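Local coordinates for xyloglucanase (Paenibacillus pabuli, PDB 2JEP), which hydrolyses xyloglucan, a polysaccharide of the plant cell wall, as an endo-acting glycoside hydrolase of family 5, at residues V90-N95 with A107-I112; I128-D133 with K158-Q163. One frame throughout, in Å; residues are numbered along the deposited sequence. Where two conformers were deposited one is given.

Overall arrangement
Both contacts belong to the eight-stranded (beta/alpha) barrel of the enzyme and lie at the adjacent parallel strands 85-88 and 125-128, with centres about 9 Å apart. In contact 1 the loop after strand 85-88 packs on helix 106-120; in contact 2 the end of strand 125-128 and its following loop pack on helix 150-167. They come in series along the chain. The two loops are bonded directly to each other: Leu93 N lies 2.7 Å from Asp133 OD2 and Val90 O 2.8 Å from His131 N, both probable hydrogen bonds. Adjacent loops, packed on helices 106-120 and 150-167, are thereby tied together at the C-terminal end of the barrel strands, where TIM-barrel enzymes carry their active site.

Contact 1: V90-N95 with A107-I112; sequences VSYLNN and AWLNRI
Trp108 of helix 106-120 reaches into the loop 90-95. Its CG is anti to the backbone N (chi1 -176°), which carries the indole off the helix toward the loop. NE1 donates to Ser91 O at 2.9 Å, in the plane of that carbonyl, but the bond is bent, with an N-H...O angle of 132°. The same edge of the indole points at the face of Tyr92 in an offset edge-to-face pair, ring planes 79° apart, and Tyr92 CD1 comes within 3.7 Å of Trp108 NE1. One indole face receives the ND2 end of the Asn95 amide, which stands steeply to the ring with ND2 3.3 Å from Trp108 CG; a second Asn95 conformer was modelled, so this approach is less certain. Ile112 CD1 lies toward the rim of the opposite face. That methyl also meets Val90 CG1 at 3.5 Å and the phenol of Tyr92, so it fills the angle between valine, tyrosine and indole. Ser91 turns its hydroxyl to other partners, Glu53 O and Gly132 N. The arrangement is a beta-alpha loop folded back on the helix that follows it, at the C-terminal end of a strand in a TIM barrel.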
loop_
_atom_site.group_PDB
_atom_site.type_symbol
_atom_site.label_atom_id
_atom_site.label_comp_id
_atom_site.label_asym_id
_atom_site.label_seq_id
_atom_site.Cartn_x
_atom_site.Cartn_y
_atom_site.Cartn_z
ATOM N N VAL A 90 -3.103 6.496 -5.542
ATOM C CA VAL A 90 -3.501 7.732 -6.205
ATOM C C VAL A 90 -2.273 8.597 -6.427
ATOM O O VAL A 90 -1.521 8.867 -5.485
ATOM C CB VAL A 90 -4.529 8.541 -5.385
ATOM C CG1 VAL A 90 -4.991 9.774 -6.185
ATOM C CG2 VAL A 90 -5.731 7.693 -5.001
ATOM N N SER A 91 -2.067 9.026 -7.672
ATOM C CA SER A 91 -1.039 10.026 -7.971
ATOM C C SER A 91 -1.671 11.375 -8.224
ATOM O O SER A 91 -2.829 11.462 -8.618
ATOM C CB SER A 91 -0.237 9.605 -9.215
ATOM O OG SER A 91 0.546 8.468 -8.931
ATOM N N TYR A 92 -0.890 12.430 -7.999
ATOM C CA TYR A 92 -1.401 13.799 -8.149
ATOM C C TYR A 92 -0.589 14.545 -9.195
ATOM O O TYR A 92 -1.151 14.997 -10.200
ATOM C CB TYR A 92 -1.431 14.473 -6.766
ATOM C CG TYR A 92 -2.535 13.909 -5.901
ATOM C CD1 TYR A 92 -3.813 14.430 -5.939
ATOM C CD2 TYR A 92 -2.321 12.791 -5.089
ATOM C CE1 TYR A 92 -4.843 13.901 -5.191
ATOM C CE2 TYR A 92 -3.349 12.236 -4.345
ATOM C CZ TYR A 92 -4.615 12.801 -4.385
ATOM O OH TYR A 92 -5.669 12.290 -3.640
ATOM N N LEU A 93 0.716 14.661 -8.968
ATOM C CA LEU A 93 1.673 15.090 -9.990
ATOM C C LEU A 93 1.226 16.443 -10.600
ATOM O O LEU A 93 0.972 17.395 -9.849
ATOM C CB LEU A 93 1.908 13.975 -11.013
ATOM C CG LEU A 93 2.450 12.655 -10.454
ATOM C CD1 LEU A 93 2.378 11.541 -11.499
ATOM C CD2 LEU A 93 3.856 12.833 -9.968
ATOM N N ASN A 94 1.097 16.532 -11.928
ATOM C CA ASN A 94 0.854 17.848 -12.496
ATOM C C ASN A 94 -0.620 18.299 -12.327
ATOM O O ASN A 94 -0.955 19.424 -12.718
ATOM C CB ASN A 94 1.389 17.946 -13.951
ATOM C CG ASN A 94 2.946 17.820 -14.071
ATOM O OD1 ASN A 94 3.706 18.022 -13.108
ATOM N ND2 ASN A 94 3.411 17.520 -15.285
ATOM N N ASN A 95 -1.465 17.478 -11.706
ATOM C CA ASN A 95 -2.773 17.941 -11.269
ATOM C C ASN A 95 -2.721 18.804 -10.011
ATOM O O ASN A 95 -3.761 19.267 -9.561
ATOM C CB ASN A 95 -3.754 16.783 -11.082
ATOM C CG ASN A 95 -4.145 16.152 -12.388
ATOM O OD1 ASN A 95 -3.794 16.646 -13.466
ATOM N ND2 ASN A 95 -4.935 15.084 -12.306
ATOM N N ALA A 107 -11.668 18.267 -10.824
ATOM C CA ALA A 107 -12.186 17.081 -11.492
ATOM C C ALA A 107 -11.459 15.829 -11.035
ATOM O O ALA A 107 -12.056 14.759 -10.967
ATOM C CB ALA A 107 -12.097 17.245 -13.021
ATOM N N TRP A 108 -10.168 15.959 -10.747
ATOM C CA TRP A 108 -9.392 14.825 -10.269
ATOM C C TRP A 108 -9.852 14.409 -8.862
ATOM O O TRP A 108 -10.113 13.238 -8.605
ATOM C CB TRP A 108 -7.899 15.154 -10.319
ATOM C CG TRP A 108 -6.976 14.042 -9.939
ATOM C CD1 TRP A 108 -5.965 14.106 -9.018
ATOM C CD2 TRP A 108 -6.927 12.721 -10.499
ATOM N NE1 TRP A 108 -5.298 12.893 -8.972
ATOM C CE2 TRP A 108 -5.864 12.031 -9.869
ATOM C CE3 TRP A 108 -7.670 12.060 -11.476
ATOM C CZ2 TRP A 108 -5.531 10.709 -10.178
ATOM C CZ3 TRP A 108 -7.339 10.752 -11.790
ATOM C CH2 TRP A 108 -6.288 10.081 -11.138
ATOM N N LEU A 109 -9.967 15.361 -7.943
ATOM C CA LEU A 109 -10.509 15.049 -6.637
ATOM C C LEU A 109 -11.909 14.453 -6.723
ATOM O O LEU A 109 -12.225 13.529 -5.972
ATOM C CB LEU A 109 -10.510 16.272 -5.730
ATOM C CG LEU A 109 -9.199 16.718 -5.111
ATOM C CD1 LEU A 109 -9.448 18.033 -4.369
ATOM C CD2 LEU A 109 -8.638 15.619 -4.219
ATOM N N ASN A 110 -12.743 14.949 -7.629
ATOM C CA ASN A 110 -14.087 14.376 -7.777
ATOM C C ASN A 110 -14.054 12.947 -8.281
ATOM O O ASN A 110 -14.862 12.118 -7.871
ATOM C CB ASN A 110 -14.950 15.239 -8.698
ATOM C CG ASN A 110 -15.378 16.517 -8.043
ATOM O OD1 ASN A 110 -15.519 16.567 -6.821
ATOM N ND2 ASN A 110 -15.628 17.547 -8.855
ATOM N N ARG A 111 -13.100 12.658 -9.159
ATOM C CA ARG A 111 -12.957 11.284 -9.649
ATOM C C ARG A 111 -12.459 10.341 -8.553
ATOM O O ARG A 111 -12.953 9.214 -8.403
ATOM C CB ARG A 111 -12.034 11.215 -10.861
ATOM C CG ARG A 111 -11.817 9.815 -11.411
ATOM C CD ARG A 111 -13.139 9.169 -11.870
ATOM N NE ARG A 111 -12.885 7.781 -12.255
ATOM C CZ ARG A 111 -13.784 6.807 -12.198
ATOM N NH1 ARG A 111 -15.037 7.044 -11.839
ATOM N NH2 ARG A 111 -13.416 5.559 -12.458
ATOM N N ILE A 112 -11.452 10.787 -7.809
ATOM C CA ILE A 112 -10.944 9.968 -6.707
ATOM C C ILE A 112 -12.091 9.674 -5.740
ATOM O O ILE A 112 -12.248 8.524 -5.271
ATOM C CB ILE A 112 -9.789 10.688 -5.971
ATOM C CG1 ILE A 112 -8.604 10.906 -6.921
ATOM C CG2 ILE A 112 -9.400 9.926 -4.687
ATOM C CD1 ILE A 112 -7.651 12.046 -6.485
#

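Contact 2: I128-D133 with K158-Q163; sequences INIHGD and KKVWQQ
Ile130 and Trp161 carry most of this buried contact, and no hydrogen bond crosses it. The apolar part centres on Ile130 CD1, which lies 3.3 Å from Trp161 NE1 and 3.8 Å from Val160 CG1, wedged between two consecutive residues of helix 150-167. With CG1 anti to the carbonyl carbon (chi1 -65°) and the chain extended beyond it, the isoleucine sends its terminal methyl out to the helix, while CG1 runs beside the indole, 4.0 Å from Trp161 CE2. The two side chains pass each other in opposite directions. At the far end of the indole, Trp161 CH2 approaches Ile128 O at 4.2 Å, near the ring plane, a packing contact alone.

Polar bonds stay within each segment or go to third parties. Asn129, whose side chain starts away from the helix, donates through ND2 to His131 ND1 at 3.0 Å, nearly straight (162°) and close to both group planes, which should fix the turn of the imidazole; its OD1 accepts from Val90 N. On the helix, Lys159 O takes Gln163 N and Gln163 NE2 from opposite faces of its plane. Trp161 NE1 is satisfied by Ser179 O, and Tyr157 and Phe206 pair edge-to-face with the indole.

A leucine in place of Trp161 would probably open a gap beside Ile130 and leave Ser179 O without its indole donor. The chemistry thus divides the residues just after Ile128: Ile130 holds to helix 150-167 by apolar packing alone, while Asn129 gives its amide to bonds with His131 and Val90.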
loop_
_atom_site.group_PDB
_atom_site.type_symbol
_atom_site.label_atom_id
_atom_site.label_comp_id
_atom_site.label_asym_id
_atom_site.label_seq_id
_atom_site.Cartn_x
_atom_site.Cartn_y
_atom_site.Cartn_z
ATOM N N ILE A 128 -6.515 5.400 0.803
ATOM C CA ILE A 128 -6.051 6.271 -0.284
ATOM C C ILE A 128 -4.709 6.871 0.115
ATOM O O ILE A 128 -4.472 7.166 1.285
ATOM C CB ILE A 128 -7.042 7.384 -0.668
ATOM C CG1 ILE A 128 -7.377 8.297 0.508
ATOM C CG2 ILE A 128 -8.262 6.756 -1.290
ATOM C CD1 ILE A 128 -8.302 9.459 0.128
ATOM N N ASN A 129 -3.812 7.040 -0.855
ATOM C CA ASN A 129 -2.454 7.500 -0.567
ATOM C C ASN A 129 -2.006 8.615 -1.519
ATOM O O ASN A 129 -2.822 9.159 -2.277
ATOM C CB ASN A 129 -1.487 6.312 -0.577
ATOM C CG ASN A 129 -1.201 5.774 -1.965
ATOM O OD1 ASN A 129 -1.656 6.336 -2.951
ATOM N ND2 ASN A 129 -0.410 4.705 -2.043
ATOM N N ILE A 130 -0.728 8.990 -1.434
ATOM C CA ILE A 130 -0.046 9.767 -2.478
ATOM C C ILE A 130 1.042 8.845 -2.993
ATOM O O ILE A 130 1.908 8.420 -2.236
ATOM C CB ILE A 130 0.522 11.082 -1.941
ATOM C CG1 ILE A 130 -0.613 12.000 -1.481
ATOM C CG2 ILE A 130 1.434 11.731 -2.994
ATOM C CD1 ILE A 130 -0.140 13.365 -0.938
ATOM N N HIS A 131 0.965 8.472 -4.278
ATOM C CA HIS A 131 1.689 7.289 -4.755
ATOM C C HIS A 131 2.882 7.610 -5.657
ATOM O O HIS A 131 4.050 7.597 -5.206
ATOM C CB HIS A 131 0.674 6.341 -5.417
ATOM C CG HIS A 131 1.156 4.940 -5.591
ATOM N ND1 HIS A 131 0.844 3.929 -4.703
ATOM C CD2 HIS A 131 1.913 4.372 -6.561
ATOM C CE1 HIS A 131 1.378 2.799 -5.131
ATOM N NE2 HIS A 131 2.047 3.041 -6.245
ATOM N N GLY A 132 2.628 7.938 -6.922
ATOM C CA GLY A 132 3.751 8.180 -7.841
ATOM C C GLY A 132 4.607 9.384 -7.464
ATOM O O GLY A 132 5.789 9.463 -7.803
ATOM N N ASP A 133 3.980 10.346 -6.772
ATOM C CA ASP A 133 4.616 11.601 -6.473
ATOM C C ASP A 133 5.891 11.460 -5.658
ATOM O O ASP A 133 6.720 12.359 -5.676
ATOM C CB ASP A 133 3.661 12.500 -5.691
ATOM C CG ASP A 133 2.356 12.759 -6.414
ATOM O OD1 ASP A 133 1.636 11.785 -6.732
ATOM O OD2 ASP A 133 2.044 13.959 -6.670
ATOM N N LYS A 158 1.934 19.636 2.619
ATOM C CA LYS A 158 0.926 20.115 3.535
ATOM C C LYS A 158 -0.338 20.557 2.798
ATOM O O LYS A 158 -1.450 20.174 3.156
ATOM C CB LYS A 158 1.492 21.257 4.395
ATOM C CG LYS A 158 0.461 21.914 5.348
ATOM C CD LYS A 158 1.093 23.132 6.010
ATOM C CE LYS A 158 0.144 24.003 6.773
ATOM N NZ LYS A 158 0.921 25.192 7.239
ATOM N N LYS A 159 -0.178 21.420 1.794
ATOM C CA LYS A 159 -1.345 21.956 1.097
ATOM C C LYS A 159 -2.121 20.864 0.357
ATOM O O LYS A 159 -3.359 20.905 0.317
ATOM C CB LYS A 159 -0.911 23.071 0.131
ATOM C CG LYS A 159 -0.426 24.342 0.812
ATOM C CD LYS A 159 -1.568 25.060 1.551
ATOM C CE LYS A 159 -1.242 26.504 1.922
ATOM N NZ LYS A 159 -2.486 27.131 2.504
ATOM N N VAL A 160 -1.399 19.894 -0.224
ATOM C CA VAL A 160 -2.038 18.783 -0.912
ATOM C C VAL A 160 -2.833 17.950 0.091
ATOM O O VAL A 160 -4.013 17.679 -0.137
ATOM C CB VAL A 160 -0.991 17.978 -1.693
ATOM C CG1 VAL A 160 -1.548 16.628 -2.164
ATOM C CG2 VAL A 160 -0.500 18.820 -2.862
ATOM N N TRP A 161 -2.230 17.560 1.228
ATOM C CA TRP A 161 -3.008 16.778 2.193
ATOM C C TRP A 161 -4.146 17.563 2.814
ATOM O O TRP A 161 -5.179 16.986 3.138
ATOM C CB TRP A 161 -2.131 16.123 3.271
ATOM C CG TRP A 161 -1.744 14.743 2.873
ATOM C CD1 TRP A 161 -0.486 14.259 2.605
ATOM C CD2 TRP A 161 -2.640 13.641 2.682
ATOM N NE1 TRP A 161 -0.565 12.944 2.269
ATOM C CE2 TRP A 161 -1.871 12.534 2.301
ATOM C CE3 TRP A 161 -4.020 13.478 2.833
ATOM C CZ2 TRP A 161 -2.444 11.293 2.033
ATOM C CZ3 TRP A 161 -4.570 12.249 2.559
ATOM C CH2 TRP A 161 -3.784 11.184 2.151
ATOM N N GLN A 162 -3.980 18.880 2.958
ATOM C CA GLN A 162 -5.101 19.682 3.474
ATOM C C GLN A 162 -6.315 19.484 2.578
ATOM O O GLN A 162 -7.448 19.309 3.054
ATOM C CB GLN A 162 -4.751 21.168 3.487
ATOM C CG GLN A 162 -3.923 21.681 4.615
ATOM C CD GLN A 162 -3.721 23.189 4.527
ATOM O OE1 GLN A 162 -4.109 23.814 3.552
ATOM N NE2 GLN A 162 -3.104 23.771 5.548
ATOM N N GLN A 163 -6.085 19.575 1.278
ATOM C CA GLN A 163 -7.176 19.458 0.302
ATOM C C GLN A 163 -7.768 18.066 0.222
ATOM O O GLN A 163 -8.982 17.909 0.149
ATOM C CB GLN A 163 -6.675 19.893 -1.070
ATOM C CG GLN A 163 -6.326 21.356 -1.157
ATOM C CD GLN A 163 -5.635 21.659 -2.441
ATOM O OE1 GLN A 163 -6.280 21.760 -3.492
ATOM N NE2 GLN A 163 -4.316 21.769 -2.392
#